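Local coordinates for protein N-acetyl-beta-D glucosaminidase (Rhizomucor miehei CAU432, PDB 4ZM6) that probably hydrolyses beta-linked N-acetylglucosamine through a family 3 glycosidase domain and transfers acetyl groups to glucosamine through an acetyl-CoA-binding GCN5-related region, at residues K593-V598 / P620-K625; D547-H552 / V586-Q591; L630-A635 / K677-D682. All coordinates share one frame; numbering follows the deposited sequence.

All three contacts belong to the acetyl-CoA-binding acetyltransferase region, and they differ in depth. Contact 1 is partly buried, running from an exposed lysine tip to a buried valine beside the cofactor loop; contacts 2 and 3 are buried. Contacts 1 and 2 share a sheet: strands 585-588 and 594-605 are neighbours, and Ala-587 N lies 2.7 Å from Gly-596 O. Ile-594 also packs on Asp-549 and Arg-588. Contact 3 joins them through Leu-631, whose methyls lie against Gly-596, Phe-597 and Ala-587. Chemistry follows place: a CH-pi contact with a lysine-tyrosine hydrogen bond, a salt bridge between helix and strand, and a tryptophan-histidine hydrogen bond between helix and loop.

Contact 1 (K593-V598 / P620-K625); sequences KIVGFV and PSYQGK. With ACO (acetyl coenzyme *a), chain C.
Val-595 and Tyr-622 meet through a CH-pi contact that carries the apolar half of this interface. Methyl CG1 of Val-595 stands 3.5 Å from the centroid of the Tyr-622 ring and only 7° from the ring normal, so it sits over the middle of one face. The ring carbons lie at similar distances from it, CD2 and CE2 of Tyr-622 both at 3.6 Å from Val-595 CG1. The two side chains cross at about a right angle.

The polar half is a single hydrogen bond at the far end of the same ring. Lys-593 NZ donates to Tyr-622 OH at 2.9 Å, approaching the ring obliquely. The lysine side chain leaves the backbone extended and then bends at its last two torsions, which carries the ammonium group to the phenol oxygen. Lys-593 is exposed, whereas Val-595 is buried, so the tyrosine bridges surface and interior.

Cofactor contacts follow directly after the tyrosine. Gly-624 N donates to pyrophosphate oxygen O5A of acetyl-CoA at 2.9 Å with an N-H...O angle of 163°, and Lys-625 N lies 3.1 Å from O1A of the same group. The run from Gln-623 to Gly-628 fits the Q/R-x-x-G-x-G/A signature of the GNAT pyrophosphate loop; the N atoms of Gly-626 and Gly-628 also bond to acetyl-CoA.

Strand 594-605 bulges here, two residues, Val-595 and Gly-596, pairing opposite the single Ala-587 of strand 585-588 (a classic beta bulge). Beyond it, Val-595 also bonds to Ser-619, while Phe-539 packs on both Val-595 and Tyr-622. The contact thus ties the start of strand 594-605 to the loop joining strand 608-618 to helix 627-642.

Contact 2 (D547-H552 / V586-Q591); sequences DDDLDH and VARDSQ
Asp-549 on helix 546-561 faces Val-586 on strand 585-588 with their CA atoms 8.3 Å apart, the nearest CA pair of the two segments, so side chains must span the gap. The helix is kinked here, since the N atoms of Asp-551 and His-552 lack bonds to the preceding turn.

The main link is a salt bridge. Arg-588 NH2 donates to Asp-549 OD1 at 3.2 Å with an N-H...O angle of 150°. The nitrogen reaches the oxygen on its syn side but somewhat out of the carboxylate plane, and the two flat groups are turned 61° against each other. This is therefore a one-nitrogen contact and not a coplanar, two-pronged pair: the other carboxylate oxygen, Asp-549 OD2, lies 3.4 Å from the same Arg-588 NH2. The arginine chain runs extended from CG to NE, bringing its guanidinium to the carboxylate of Asp-549 although the CB bond does not aim there. Alongside is a looser van der Waals contact, methyl CG1 of Val-586 lying 4.1 Å from carboxylate oxygen OD2 of Asp-549.

Both charged groups have further partners. Asp-549 OD2 accepts a hydrogen bond from Arg-545 N, just before the helix begins, and Arg-588 NE forms a salt bridge with Asp-542 on the adjoining strand 540-543. Arg-588 also packs against Arg-257 of the second subunit.

Chemically, a buried guanidinium is shared by two carboxylates, Asp-549 at NH2 and Asp-542 at NE, and the nearby Arg-545 adds positive charge. This balance would be expected to keep both aspartates ionised. The divided grip on Arg-588 couples the start of the helix to two neighbouring strands, and with Asp-542 and Arg-545 the bridge to Asp-549 becomes one component of a wider charge network.

Contact 3 (L630-A635 / K677-D682); sequences LLHDAA and KGWRMD
Trp-679 and His-632 are joined by a nearly straight hydrogen bond. Trp-679 NE1 donates to His-632 NE2 at 3.2 Å with an N-H...N angle of 164°, and each atom lies near the plane of the other ring. The rings nevertheless stand at 83° and meet at their edges, without stacking. Lys-677 CG lies 4.2 Å above the plane of the His-632 ring, displaced toward its rim, while Lys-677 CB makes the nearest approach, 4.1 Å from His-632 NE2.

Accepting at NE2 is consistent with a neutral ring protonated on ND1; His-632 ND1 makes a weak bond to Asp-633 OD1 at 3.4 Å. The imidazole projects from the helix with CG anti to the backbone N (chi1 175°). Farther out, Asp-633 is held by Ser-107 and Thr-109 from the glycosidase part of the chain, Lys-677 NZ bonds to the cofactor-binding Thr-629, and Phe-674 meets the indole edge-to-face.

Gly-678, with positive phi, closes helix 665-677 in a Schellman motif and turns the chain toward Trp-679. The arrangement joins two helices of the GNAT fold: 627-642, which follows the pyrophosphate loop, and 665-677, whose Lys-676 binds acetyl-CoA.

Contact 1 (K593-V598 / P620-K625)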
loop_
_atom_site.group_PDB
_atom_site.type_symbol
_atom_site.label_atom_id
_atom_site.label_comp_id
_atom_site.label_asym_id
_atom_site.label_seq_id
_atom_site.Cartn_x
_atom_site.Cartn_y
_atom_site.Cartn_z
ATOM N N LYS A 593 -17.645 15.725 -0.010
ATOM C CA LYS A 593 -17.567 16.972 -0.756
ATOM C C LYS A 593 -16.137 17.476 -0.724
ATOM O O LYS A 593 -15.516 17.533 0.334
ATOM C CB LYS A 593 -18.505 18.010 -0.158
ATOM C CG LYS A 593 -18.423 19.379 -0.805
ATOM C CD LYS A 593 -19.366 20.333 -0.092
ATOM C CE LYS A 593 -18.853 21.763 -0.100
ATOM N NZ LYS A 593 -19.251 22.442 1.157
ATOM N N ILE A 594 -15.626 17.845 -1.894
ATOM C CA ILE A 594 -14.239 18.273 -2.031
ATOM C C ILE A 594 -14.083 19.674 -1.446
ATOM O O ILE A 594 -14.832 20.588 -1.797
ATOM C CB ILE A 594 -13.784 18.222 -3.506
ATOM C CG1 ILE A 594 -13.780 16.763 -3.982
ATOM C CG2 ILE A 594 -12.409 18.857 -3.673
ATOM C CD1 ILE A 594 -13.391 16.571 -5.432
ATOM N N VAL A 595 -13.124 19.820 -0.535
ATOM C CA VAL A 595 -12.890 21.088 0.157
ATOM C C VAL A 595 -11.496 21.669 -0.085
ATOM O O VAL A 595 -11.310 22.880 0.001
ATOM C CB VAL A 595 -13.155 20.961 1.673
ATOM C CG1 VAL A 595 -14.641 20.760 1.916
ATOM C CG2 VAL A 595 -12.354 19.820 2.293
ATOM N N GLY A 596 -10.525 20.814 -0.389
ATOM C CA GLY A 596 -9.189 21.275 -0.754
ATOM C C GLY A 596 -8.524 20.386 -1.788
ATOM O O GLY A 596 -8.920 19.233 -1.987
ATOM N N PHE A 597 -7.498 20.929 -2.430
ATOM C CA PHE A 597 -6.773 20.224 -3.471
ATOM C C PHE A 597 -5.285 20.538 -3.380
ATOM O O PHE A 597 -4.901 21.655 -3.041
ATOM C CB PHE A 597 -7.326 20.639 -4.841
ATOM C CG PHE A 597 -6.502 20.165 -6.001
ATOM C CD1 PHE A 597 -6.661 18.888 -6.499
ATOM C CD2 PHE A 597 -5.562 20.999 -6.587
ATOM C CE1 PHE A 597 -5.900 18.442 -7.564
ATOM C CE2 PHE A 597 -4.795 20.562 -7.650
ATOM C CZ PHE A 597 -4.965 19.280 -8.140
ATOM N N VAL A 598 -4.457 19.546 -3.692
ATOM C CA VAL A 598 -3.020 19.750 -3.825
ATOM C C VAL A 598 -2.499 19.063 -5.096
ATOM O O VAL A 598 -2.901 17.940 -5.412
ATOM C CB VAL A 598 -2.261 19.252 -2.574
ATOM C CG1 VAL A 598 -2.355 17.740 -2.433
ATOM C CG2 VAL A 598 -0.806 19.696 -2.601
ATOM N N PRO A 620 -12.570 28.885 0.554
ATOM C CA PRO A 620 -12.549 29.947 1.569
ATOM C C PRO A 620 -13.316 29.599 2.840
ATOM O O PRO A 620 -12.782 29.738 3.939
ATOM C CB PRO A 620 -13.217 31.128 0.861
ATOM C CG PRO A 620 -13.002 30.873 -0.588
ATOM C CD PRO A 620 -13.072 29.385 -0.740
ATOM N N SER A 621 -14.546 29.123 2.688
ATOM C CA SER A 621 -15.379 28.743 3.834
ATOM C C SER A 621 -14.823 27.579 4.665
ATOM O O SER A 621 -15.333 27.307 5.749
ATOM C CB SER A 621 -16.785 28.387 3.353
ATOM O OG SER A 621 -16.722 27.405 2.334
ATOM N N TYR A 622 -13.797 26.894 4.160
ATOM C CA TYR A 622 -13.162 25.790 4.882
ATOM C C TYR A 622 -11.709 26.055 5.326
ATOM O O TYR A 622 -11.078 25.192 5.946
ATOM C CB TYR A 622 -13.222 24.537 4.017
ATOM C CG TYR A 622 -14.590 23.919 3.972
ATOM C CD1 TYR A 622 -15.557 24.372 3.079
ATOM C CD2 TYR A 622 -14.924 22.879 4.834
ATOM C CE1 TYR A 622 -16.819 23.801 3.043
ATOM C CE2 TYR A 622 -16.182 22.303 4.807
ATOM C CZ TYR A 622 -17.122 22.766 3.913
ATOM O OH TYR A 622 -18.359 22.180 3.897
ATOM N N GLN A 623 -11.179 27.237 5.021
ATOM C CA GLN A 623 -9.842 27.609 5.485
ATOM C C GLN A 623 -9.810 27.779 7.010
ATOM O O GLN A 623 -10.844 28.006 7.643
ATOM C CB GLN A 623 -9.361 28.876 4.771
ATOM C CG GLN A 623 -9.050 28.618 3.309
ATOM C CD GLN A 623 -8.780 29.859 2.484
ATOM O OE1 GLN A 623 -8.493 30.929 3.012
ATOM N NE2 GLN A 623 -8.853 29.710 1.163
ATOM N N GLY A 624 -8.623 27.637 7.593
ATOM C CA GLY A 624 -8.441 27.746 9.039
ATOM C C GLY A 624 -9.000 26.594 9.856
ATOM O O GLY A 624 -9.299 26.757 11.042
ATOM N N LYS A 625 -9.141 25.428 9.232
ATOM C CA LYS A 625 -9.600 24.221 9.928
ATOM C C LYS A 625 -8.572 23.079 9.883
ATOM O O LYS A 625 -8.852 21.978 10.356
ATOM C CB LYS A 625 -10.924 23.742 9.330
ATOM C CG LYS A 625 -12.019 24.792 9.324
ATOM C CD LYS A 625 -13.296 24.240 8.715
ATOM C CE LYS A 625 -14.404 25.282 8.686
ATOM N NZ LYS A 625 -14.817 25.686 10.057
HETATM N N1A ACO C . -8.553 26.213 15.275
HETATM C C2A ACO C . -7.909 27.403 15.321
HETATM N N3A ACO C . -6.987 27.780 14.406
HETATM C C4A ACO C . -6.658 26.975 13.362
HETATM C C5A ACO C . -7.317 25.659 13.258
HETATM C C6A ACO C . -8.315 25.306 14.294
HETATM N N6A ACO C . -8.960 24.115 14.247
HETATM N N7A ACO C . -6.817 25.061 12.171
HETATM C C8A ACO C . -5.910 25.909 11.619
HETATM N N9A ACO C . -5.807 27.048 12.332
HETATM C C1B ACO C . -4.910 28.191 12.001
HETATM C C2B ACO C . -3.575 28.110 12.737
HETATM O O2B ACO C . -3.249 29.384 13.309
HETATM C C3B ACO C . -2.552 27.660 11.704
HETATM O O3B ACO C . -1.248 28.254 11.857
HETATM P P3B ACO C . -0.807 29.778 11.513
HETATM O O7A ACO C . -0.453 29.762 10.041
HETATM O O8A ACO C . -1.980 30.649 11.901
HETATM O O9A ACO C . 0.391 29.973 12.399
HETATM C C4B ACO C . -3.214 27.963 10.361
HETATM O O4B ACO C . -4.615 28.175 10.599
HETATM C C5B ACO C . -2.996 26.830 9.367
HETATM O O5B ACO C . -4.081 26.841 8.450
HETATM P P1A ACO C . -4.716 25.496 7.859
HETATM O O1A ACO C . -6.173 25.476 8.258
HETATM O O2A ACO C . -3.850 24.296 8.134
HETATM O O3A ACO C . -4.536 25.907 6.319
HETATM P P2A ACO C . -5.795 26.302 5.416
HETATM O O4A ACO C . -6.749 25.131 5.418
HETATM O O5A ACO C . -6.302 27.655 5.826
HETATM O O6A ACO C . -5.076 26.432 3.988
HETATM C CBP ACO C . -3.925 27.849 2.396
HETATM C CCP ACO C . -3.972 27.318 3.818
HETATM C CDP ACO C . -3.720 26.698 1.422
HETATM C CEP ACO C . -2.747 28.805 2.279
HETATM C CAP ACO C . -5.254 28.563 2.141
HETATM O OAP ACO C . -5.245 29.830 2.791
HETATM C C9P ACO C . -5.570 28.745 0.684
HETATM O O9P ACO C . -6.283 27.921 0.127
HETATM N N8P ACO C . -5.082 29.810 0.051
HETATM C C7P ACO C . -5.407 30.051 -1.341
HETATM C C6P ACO C . -4.519 31.101 -1.986
HETATM C C5P ACO C . -3.074 30.690 -2.202
HETATM O O5P ACO C . -2.270 31.606 -2.237
HETATM N N4P ACO C . -2.706 29.411 -2.385
HETATM C C3P ACO C . -1.319 29.031 -2.669
HETATM C C2P ACO C . -1.007 28.971 -4.169
HETATM S S1P ACO C . 0.731 29.054 -4.525
HETATM C C ACO C . 1.240 27.473 -4.523
HETATM O O ACO C . 0.474 26.576 -4.218
HETATM C CH3 ACO C . 2.662 27.205 -4.898
#

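Contact 2 (D547-H552 / V586-Q591)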
loop_
_atom_site.group_PDB
_atom_site.type_symbol
_atom_site.label_atom_id
_atom_site.label_comp_id
_atom_site.label_asym_id
_atom_site.label_seq_id
_atom_site.Cartn_x
_atom_site.Cartn_y
_atom_site.Cartn_z
ATOM N N ASP A 547 -11.403 12.094 -13.743
ATOM C CA ASP A 547 -12.739 11.854 -14.297
ATOM C C ASP A 547 -13.853 12.384 -13.393
ATOM O O ASP A 547 -14.843 12.922 -13.883
ATOM C CB ASP A 547 -12.958 10.364 -14.576
ATOM C CG ASP A 547 -12.092 9.843 -15.729
ATOM O OD1 ASP A 547 -11.683 10.646 -16.605
ATOM O OD2 ASP A 547 -11.825 8.621 -15.764
ATOM N N ASP A 548 -13.680 12.252 -12.080
ATOM C CA ASP A 548 -14.709 12.637 -11.110
ATOM C C ASP A 548 -14.514 14.021 -10.487
ATOM O O ASP A 548 -15.491 14.693 -10.164
ATOM C CB ASP A 548 -14.766 11.597 -9.988
ATOM C CG ASP A 548 -15.070 10.203 -10.496
ATOM O OD1 ASP A 548 -15.939 10.078 -11.388
ATOM O OD2 ASP A 548 -14.444 9.232 -10.006
ATOM N N ASP A 549 -13.261 14.442 -10.315
ATOM C CA ASP A 549 -12.936 15.609 -9.483
ATOM C C ASP A 549 -12.594 16.896 -10.243
ATOM O O ASP A 549 -12.477 17.963 -9.631
ATOM C CB ASP A 549 -11.763 15.259 -8.565
ATOM C CG ASP A 549 -12.029 14.028 -7.713
ATOM O OD1 ASP A 549 -13.215 13.719 -7.443
ATOM O OD2 ASP A 549 -11.042 13.370 -7.307
ATOM N N LEU A 550 -12.435 16.806 -11.561
ATOM C CA LEU A 550 -11.957 17.943 -12.350
ATOM C C LEU A 550 -12.902 19.148 -12.294
ATOM O O LEU A 550 -12.449 20.281 -12.131
ATOM C CB LEU A 550 -11.708 17.524 -13.803
ATOM C CG LEU A 550 -11.303 18.624 -14.791
ATOM C CD1 LEU A 550 -10.028 19.325 -14.339
ATOM C CD2 LEU A 550 -11.142 18.045 -16.192
ATOM N N ASP A 551 -14.204 18.910 -12.432
ATOM C CA ASP A 551 -15.186 20.005 -12.394
ATOM C C ASP A 551 -15.160 20.737 -11.062
ATOM O O ASP A 551 -15.245 21.959 -11.022
ATOM C CB ASP A 551 -16.604 19.492 -12.662
ATOM C CG ASP A 551 -16.842 19.175 -14.120
ATOM O OD1 ASP A 551 -16.643 20.074 -14.964
ATOM O OD2 ASP A 551 -17.243 18.031 -14.417
ATOM N N HIS A 552 -15.033 19.983 -9.977
ATOM C CA HIS A 552 -14.982 20.568 -8.643
ATOM C C HIS A 552 -13.707 21.356 -8.404
ATOM O O HIS A 552 -13.753 22.456 -7.850
ATOM C CB HIS A 552 -15.133 19.483 -7.584
ATOM C CG HIS A 552 -16.519 18.932 -7.504
ATOM N ND1 HIS A 552 -16.792 17.584 -7.605
ATOM C CD2 HIS A 552 -17.713 19.553 -7.366
ATOM C CE1 HIS A 552 -18.096 17.397 -7.511
ATOM N NE2 HIS A 552 -18.677 18.575 -7.368
ATOM N N VAL A 586 -6.974 15.234 -3.152
ATOM C CA VAL A 586 -8.047 16.142 -2.747
ATOM C C VAL A 586 -8.379 15.893 -1.282
ATOM O O VAL A 586 -8.042 14.843 -0.738
ATOM C CB VAL A 586 -9.321 15.978 -3.612
ATOM C CG1 VAL A 586 -9.004 16.213 -5.083
ATOM C CG2 VAL A 586 -9.967 14.609 -3.418
ATOM N N ALA A 587 -9.030 16.858 -0.642
ATOM C CA ALA A 587 -9.527 16.672 0.721
ATOM C C ALA A 587 -11.052 16.703 0.700
ATOM O O ALA A 587 -11.648 17.577 0.067
ATOM C CB ALA A 587 -8.974 17.740 1.653
ATOM N N ARG A 588 -11.671 15.738 1.378
ATOM C CA ARG A 588 -13.129 15.623 1.428
ATOM C C ARG A 588 -13.630 15.650 2.868
ATOM O O ARG A 588 -12.981 15.106 3.761
ATOM C CB ARG A 588 -13.585 14.307 0.797
ATOM C CG ARG A 588 -13.251 14.119 -0.671
ATOM C CD ARG A 588 -13.792 12.784 -1.165
ATOM N NE ARG A 588 -13.137 12.322 -2.392
ATOM C CZ ARG A 588 -13.543 12.584 -3.638
ATOM N NH1 ARG A 588 -14.620 13.323 -3.869
ATOM N NH2 ARG A 588 -12.855 12.099 -4.668
ATOM N N ASP A 589 -14.795 16.252 3.090
ATOM C CA ASP A 589 -15.468 16.139 4.388
ATOM C C ASP A 589 -16.140 14.765 4.512
ATOM O O ASP A 589 -16.038 13.931 3.603
ATOM C CB ASP A 589 -16.458 17.299 4.627
ATOM C CG ASP A 589 -17.604 17.333 3.628
ATOM O OD1 ASP A 589 -17.992 16.270 3.105
ATOM O OD2 ASP A 589 -18.129 18.440 3.379
ATOM N N SER A 590 -16.810 14.529 5.640
ATOM C CA SER A 590 -17.506 13.259 5.895
ATOM C C SER A 590 -18.536 12.892 4.817
ATOM O O SER A 590 -18.802 11.708 4.592
ATOM C CB SER A 590 -18.199 13.317 7.256
ATOM O OG SER A 590 -19.022 14.470 7.344
ATOM N N GLN A 591 -19.106 13.906 4.163
ATOM C CA GLN A 591 -20.076 13.712 3.076
ATOM C C GLN A 591 -19.458 13.652 1.665
ATOM O O GLN A 591 -20.181 13.724 0.666
ATOM C CB GLN A 591 -21.129 14.823 3.128
ATOM C CG GLN A 591 -21.962 14.806 4.397
ATOM C CD GLN A 591 -22.959 15.949 4.454
ATOM O OE1 GLN A 591 -22.608 17.102 4.206
ATOM N NE2 GLN A 591 -24.208 15.637 4.790
#

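Contact 3 (L630-A635 / K677-D682)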
loop_
_atom_site.group_PDB
_atom_site.type_symbol
_atom_site.label_atom_id
_atom_site.label_comp_id
_atom_site.label_asym_id
_atom_site.label_seq_id
_atom_site.Cartn_x
_atom_site.Cartn_y
_atom_site.Cartn_z
ATOM N N LEU A 630 -3.338 19.193 6.310
ATOM C CA LEU A 630 -3.523 17.796 5.903
ATOM C C LEU A 630 -2.900 17.518 4.545
ATOM O O LEU A 630 -2.065 16.619 4.408
ATOM C CB LEU A 630 -5.002 17.429 5.835
ATOM C CG LEU A 630 -5.514 16.595 6.999
ATOM C CD1 LEU A 630 -5.487 17.378 8.305
ATOM C CD2 LEU A 630 -6.923 16.118 6.682
ATOM N N LEU A 631 -3.323 18.303 3.555
ATOM C CA LEU A 631 -2.902 18.128 2.165
ATOM C C LEU A 631 -1.414 18.373 2.014
ATOM O O LEU A 631 -0.720 17.628 1.326
ATOM C CB LEU A 631 -3.679 19.081 1.248
ATOM C CG LEU A 631 -5.177 18.804 1.121
ATOM C CD1 LEU A 631 -5.891 19.939 0.409
ATOM C CD2 LEU A 631 -5.420 17.483 0.409
ATOM N N HIS A 632 -0.941 19.429 2.661
ATOM C CA HIS A 632 0.466 19.804 2.638
ATOM C C HIS A 632 1.361 18.671 3.147
ATOM O O HIS A 632 2.404 18.373 2.559
ATOM C CB HIS A 632 0.643 21.060 3.488
ATOM C CG HIS A 632 2.061 21.495 3.646
ATOM N ND1 HIS A 632 2.937 20.868 4.503
ATOM C CD2 HIS A 632 2.748 22.509 3.079
ATOM C CE1 HIS A 632 4.110 21.470 4.446
ATOM N NE2 HIS A 632 4.020 22.468 3.591
ATOM N N ASP A 633 0.943 18.042 4.239
ATOM C CA ASP A 633 1.674 16.921 4.815
ATOM C C ASP A 633 1.658 15.693 3.903
ATOM O O ASP A 633 2.678 15.021 3.740
ATOM C CB ASP A 633 1.107 16.583 6.196
ATOM C CG ASP A 633 1.482 17.617 7.245
ATOM O OD1 ASP A 633 1.648 18.806 6.893
ATOM O OD2 ASP A 633 1.627 17.240 8.422
ATOM N N ALA A 634 0.505 15.409 3.303
ATOM C CA ALA A 634 0.393 14.330 2.316
ATOM C C ALA A 634 1.392 14.539 1.185
ATOM O O ALA A 634 2.010 13.592 0.710
ATOM C CB ALA A 634 -1.023 14.253 1.762
ATOM N N ALA A 635 1.565 15.793 0.778
ATOM C CA ALA A 635 2.531 16.132 -0.258
ATOM C C ALA A 635 3.973 15.847 0.169
ATOM O O ALA A 635 4.715 15.199 -0.569
ATOM C CB ALA A 635 2.376 17.589 -0.673
ATOM N N LYS A 677 5.746 26.717 8.119
ATOM C CA LYS A 677 5.915 25.259 8.090
ATOM C C LYS A 677 7.374 24.855 7.886
ATOM O O LYS A 677 7.720 23.689 8.067
ATOM C CB LYS A 677 5.087 24.630 6.965
ATOM C CG LYS A 677 3.589 24.859 7.065
ATOM C CD LYS A 677 2.902 23.817 7.925
ATOM C CE LYS A 677 1.400 24.040 7.940
ATOM N NZ LYS A 677 0.777 23.507 9.182
ATOM N N GLY A 678 8.219 25.801 7.483
ATOM C CA GLY A 678 9.651 25.542 7.332
ATOM C C GLY A 678 10.246 25.851 5.970
ATOM O O GLY A 678 11.457 25.726 5.795
ATOM N N TRP A 679 9.413 26.241 5.005
ATOM C CA TRP A 679 9.894 26.594 3.671
ATOM C C TRP A 679 10.769 27.834 3.739
ATOM O O TRP A 679 10.402 28.811 4.382
ATOM C CB TRP A 679 8.725 26.860 2.711
ATOM C CG TRP A 679 7.963 25.632 2.295
ATOM C CD1 TRP A 679 6.896 25.073 2.930
ATOM C CD2 TRP A 679 8.212 24.818 1.143
ATOM N NE1 TRP A 679 6.469 23.966 2.252
ATOM C CE2 TRP A 679 7.256 23.785 1.149
ATOM C CE3 TRP A 679 9.152 24.857 0.113
ATOM C CZ2 TRP A 679 7.203 22.805 0.162
ATOM C CZ3 TRP A 679 9.100 23.883 -0.869
ATOM C CH2 TRP A 679 8.133 22.869 -0.835
ATOM N N ARG A 680 11.916 27.788 3.065
ATOM C CA ARG A 680 12.828 28.926 2.994
ATOM C C ARG A 680 12.491 29.843 1.800
ATOM O O ARG A 680 12.930 29.596 0.674
ATOM C CB ARG A 680 14.281 28.430 2.918
ATOM N N MET A 681 11.719 30.901 2.060
ATOM C CA MET A 681 11.320 31.863 1.021
ATOM C C MET A 681 12.470 32.820 0.700
ATOM O O MET A 681 13.209 33.222 1.592
ATOM C CB MET A 681 10.106 32.697 1.464
ATOM C CG MET A 681 8.925 31.916 2.030
ATOM S SD MET A 681 8.142 30.755 0.891
ATOM C CE MET A 681 7.408 31.871 -0.302
ATOM N N ASP A 682 12.600 33.200 -0.570
ATOM C CA ASP A 682 13.646 34.129 -1.006
ATOM C C ASP A 682 13.330 35.561 -0.587
ATOM O O ASP A 682 12.169 35.920 -0.389
ATOM C CB ASP A 682 13.815 34.080 -2.529
ATOM C CG ASP A 682 14.357 32.747 -3.025
ATOM O OD1 ASP A 682 14.365 31.756 -2.261
ATOM O OD2 ASP A 682 14.773 32.691 -4.198
#